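Local coordinates for protein Blo t 1 allergen (Blomia tropicalis, PDB 5JT8) that is a mite allergen of the papain family, probably made as a cysteine protease precursor whose propeptide blocks the active-site cleft until maturation, at residues K57-H62 with Y70-Y75. Residues are numbered along the deposited sequence; the frame is centred on the assembly and turned at random.
Sequences KWVEEH and YAINEY
Trp58 O accepts a hydrogen bond from His62 ND1 at 2.7 Å, and His62 N adds a weak second bond to the same carbonyl. ND1 arrives in the carbonyl plane on a lone pair, though the oxygen lies about 20° out of the imidazole plane. This bond helps hold the imidazole face to face with the Trp58 indole, whose CE2 lies over its centre. Trp58 reaches Tyr70 because chi1 of -171° swings its indole away from its own N. There it presents an edge to one face of the phenol, CZ3 lying 3.8 Å from Tyr70 CG, in an edge-to-face pair with planes at 79°. The rim of Tyr70 meets the backbone of His62: CD2 sits 3.3 Å from His62 O, near the ring plane. Tyr70 N bonds Asn63 OD1, tying the loop to the residue just after 57-62. One turn back, Val59 fills the angle between helix and loop, CG1 against Tyr70 O and CG2 3.7 Å from Ile72 CD1. Ile72 also rests on Phe52 and Leu56, while Tyr260 of the protease domain packs on Trp58 and His62. The arrangement is consistent with the ERFNIN-type helix of an I29 propeptide, Val59 at its isoleucine position, packing against the chain that returns after it.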
loop_
_atom_site.group_PDB
_atom_site.type_symbol
_atom_site.label_atom_id
_atom_site.label_comp_id
_atom_site.label_asym_id
_atom_site.label_seq_id
_atom_site.Cartn_x
_atom_site.Cartn_y
_atom_site.Cartn_z
ATOM N N LYS A 57 -19.097 15.122 4.242
ATOM C CA LYS A 57 -20.417 14.859 3.690
ATOM C C LYS A 57 -20.499 13.423 3.153
ATOM O O LYS A 57 -21.440 12.688 3.464
ATOM C CB LYS A 57 -20.740 15.867 2.589
ATOM C CG LYS A 57 -22.167 15.816 2.098
ATOM C CD LYS A 57 -22.382 16.793 0.951
ATOM C CE LYS A 57 -23.850 16.911 0.575
ATOM N NZ LYS A 57 -24.056 17.992 -0.430
ATOM N N TRP A 58 -19.506 13.021 2.362
ATOM C CA TRP A 58 -19.482 11.665 1.811
ATOM C C TRP A 58 -19.437 10.606 2.913
ATOM O O TRP A 58 -20.048 9.547 2.785
ATOM C CB TRP A 58 -18.290 11.467 0.866
ATOM C CG TRP A 58 -18.358 10.158 0.131
ATOM C CD1 TRP A 58 -18.869 9.945 -1.122
ATOM C CD2 TRP A 58 -17.932 8.875 0.610
ATOM N NE1 TRP A 58 -18.779 8.614 -1.453
ATOM C CE2 TRP A 58 -18.208 7.935 -0.407
ATOM C CE3 TRP A 58 -17.336 8.431 1.795
ATOM C CZ2 TRP A 58 -17.913 6.581 -0.271
ATOM C CZ3 TRP A 58 -17.045 7.091 1.929
ATOM C CH2 TRP A 58 -17.333 6.178 0.899
ATOM N N VAL A 59 -18.703 10.898 3.986
ATOM C CA VAL A 59 -18.536 9.960 5.091
ATOM C C VAL A 59 -19.852 9.719 5.822
ATOM O O VAL A 59 -20.267 8.577 5.997
ATOM C CB VAL A 59 -17.475 10.454 6.107
ATOM C CG1 VAL A 59 -17.523 9.624 7.386
ATOM C CG2 VAL A 59 -16.083 10.403 5.497
ATOM N N GLU A 60 -20.516 10.789 6.238
ATOM C CA GLU A 60 -21.741 10.636 7.013
ATOM C C GLU A 60 -22.853 9.956 6.206
ATOM O O GLU A 60 -23.634 9.172 6.750
ATOM C CB GLU A 60 -22.220 11.993 7.538
ATOM C CG GLU A 60 -23.313 11.903 8.611
ATOM C CD GLU A 60 -23.214 10.648 9.482
ATOM O OE1 GLU A 60 -22.162 10.432 10.128
ATOM O OE2 GLU A 60 -24.196 9.875 9.520
ATOM N N GLU A 61 -22.914 10.237 4.909
ATOM C CA GLU A 61 -23.953 9.645 4.073
ATOM C C GLU A 61 -23.692 8.174 3.775
ATOM O O GLU A 61 -24.616 7.439 3.430
ATOM C CB GLU A 61 -24.101 10.417 2.762
ATOM C CG GLU A 61 -24.678 11.816 2.929
ATOM C CD GLU A 61 -24.820 12.546 1.604
ATOM O OE1 GLU A 61 -25.538 12.041 0.712
ATOM O OE2 GLU A 61 -24.214 13.624 1.455
ATOM N N HIS A 62 -22.441 7.742 3.917
ATOM C CA HIS A 62 -22.076 6.373 3.560
ATOM C C HIS A 62 -21.777 5.492 4.770
ATOM O O HIS A 62 -21.808 4.267 4.667
ATOM C CB HIS A 62 -20.866 6.374 2.614
ATOM C CG HIS A 62 -21.184 6.841 1.226
ATOM N ND1 HIS A 62 -21.323 8.174 0.902
ATOM C CD2 HIS A 62 -21.404 6.151 0.082
ATOM C CE1 HIS A 62 -21.610 8.285 -0.384
ATOM N NE2 HIS A 62 -21.665 7.072 -0.905
ATOM N N TYR A 70 -17.105 3.975 7.526
ATOM C CA TYR A 70 -16.233 4.942 6.853
ATOM C C TYR A 70 -15.886 6.083 7.804
ATOM O O TYR A 70 -16.672 6.407 8.696
ATOM C CB TYR A 70 -16.887 5.482 5.580
ATOM C CG TYR A 70 -17.250 4.396 4.602
ATOM C CD1 TYR A 70 -16.289 3.845 3.772
ATOM C CD2 TYR A 70 -18.553 3.902 4.528
ATOM C CE1 TYR A 70 -16.600 2.841 2.885
ATOM C CE2 TYR A 70 -18.875 2.892 3.637
ATOM C CZ TYR A 70 -17.889 2.365 2.822
ATOM O OH TYR A 70 -18.180 1.365 1.926
ATOM N N ALA A 71 -14.708 6.686 7.631
ATOM C CA ALA A 71 -14.272 7.744 8.545
ATOM C C ALA A 71 -13.216 8.679 7.961
ATOM O O ALA A 71 -12.308 8.251 7.237
ATOM C CB ALA A 71 -13.742 7.131 9.838
ATOM N N ILE A 72 -13.368 9.961 8.289
ATOM C CA ILE A 72 -12.360 10.994 8.078
ATOM C C ILE A 72 -10.947 10.530 8.455
ATOM O O ILE A 72 -10.766 9.800 9.431
ATOM C CB ILE A 72 -12.708 12.248 8.920
ATOM C CG1 ILE A 72 -14.066 12.807 8.502
ATOM C CG2 ILE A 72 -11.618 13.306 8.819
ATOM C CD1 ILE A 72 -14.130 13.174 7.036
ATOM N N ASN A 73 -9.952 10.952 7.681
ATOM C CA ASN A 73 -8.565 10.761 8.064
ATOM C C ASN A 73 -7.699 11.936 7.622
ATOM O O ASN A 73 -8.209 12.940 7.103
ATOM C CB ASN A 73 -8.022 9.461 7.476
ATOM C CG ASN A 73 -8.264 9.362 5.989
ATOM O OD1 ASN A 73 -7.720 10.147 5.202
ATOM N ND2 ASN A 73 -9.089 8.394 5.589
ATOM N N GLU A 74 -6.390 11.784 7.808
ATOM C CA GLU A 74 -5.400 12.827 7.525
ATOM C C GLU A 74 -5.495 13.392 6.104
ATOM O O GLU A 74 -5.080 14.523 5.844
ATOM C CB GLU A 74 -3.986 12.277 7.763
ATOM C CG GLU A 74 -3.586 11.166 6.791
ATOM C CD GLU A 74 -2.136 10.726 6.944
ATOM O OE1 GLU A 74 -1.236 11.522 6.597
ATOM O OE2 GLU A 74 -1.896 9.588 7.412
ATOM N N TYR A 75 -6.046 12.603 5.192
ATOM C CA TYR A 75 -6.096 12.977 3.787
ATOM C C TYR A 75 -7.421 13.617 3.375
ATOM O O TYR A 75 -7.584 14.011 2.222
ATOM C CB TYR A 75 -5.855 11.748 2.914
ATOM C CG TYR A 75 -4.507 11.087 3.090
ATOM C CD1 TYR A 75 -3.328 11.793 2.859
ATOM C CD2 TYR A 75 -4.413 9.738 3.446
ATOM C CE1 TYR A 75 -2.097 11.190 3.006
ATOM C CE2 TYR A 75 -3.188 9.127 3.593
ATOM C CZ TYR A 75 -2.032 9.854 3.369
ATOM O OH TYR A 75 -0.808 9.240 3.508
#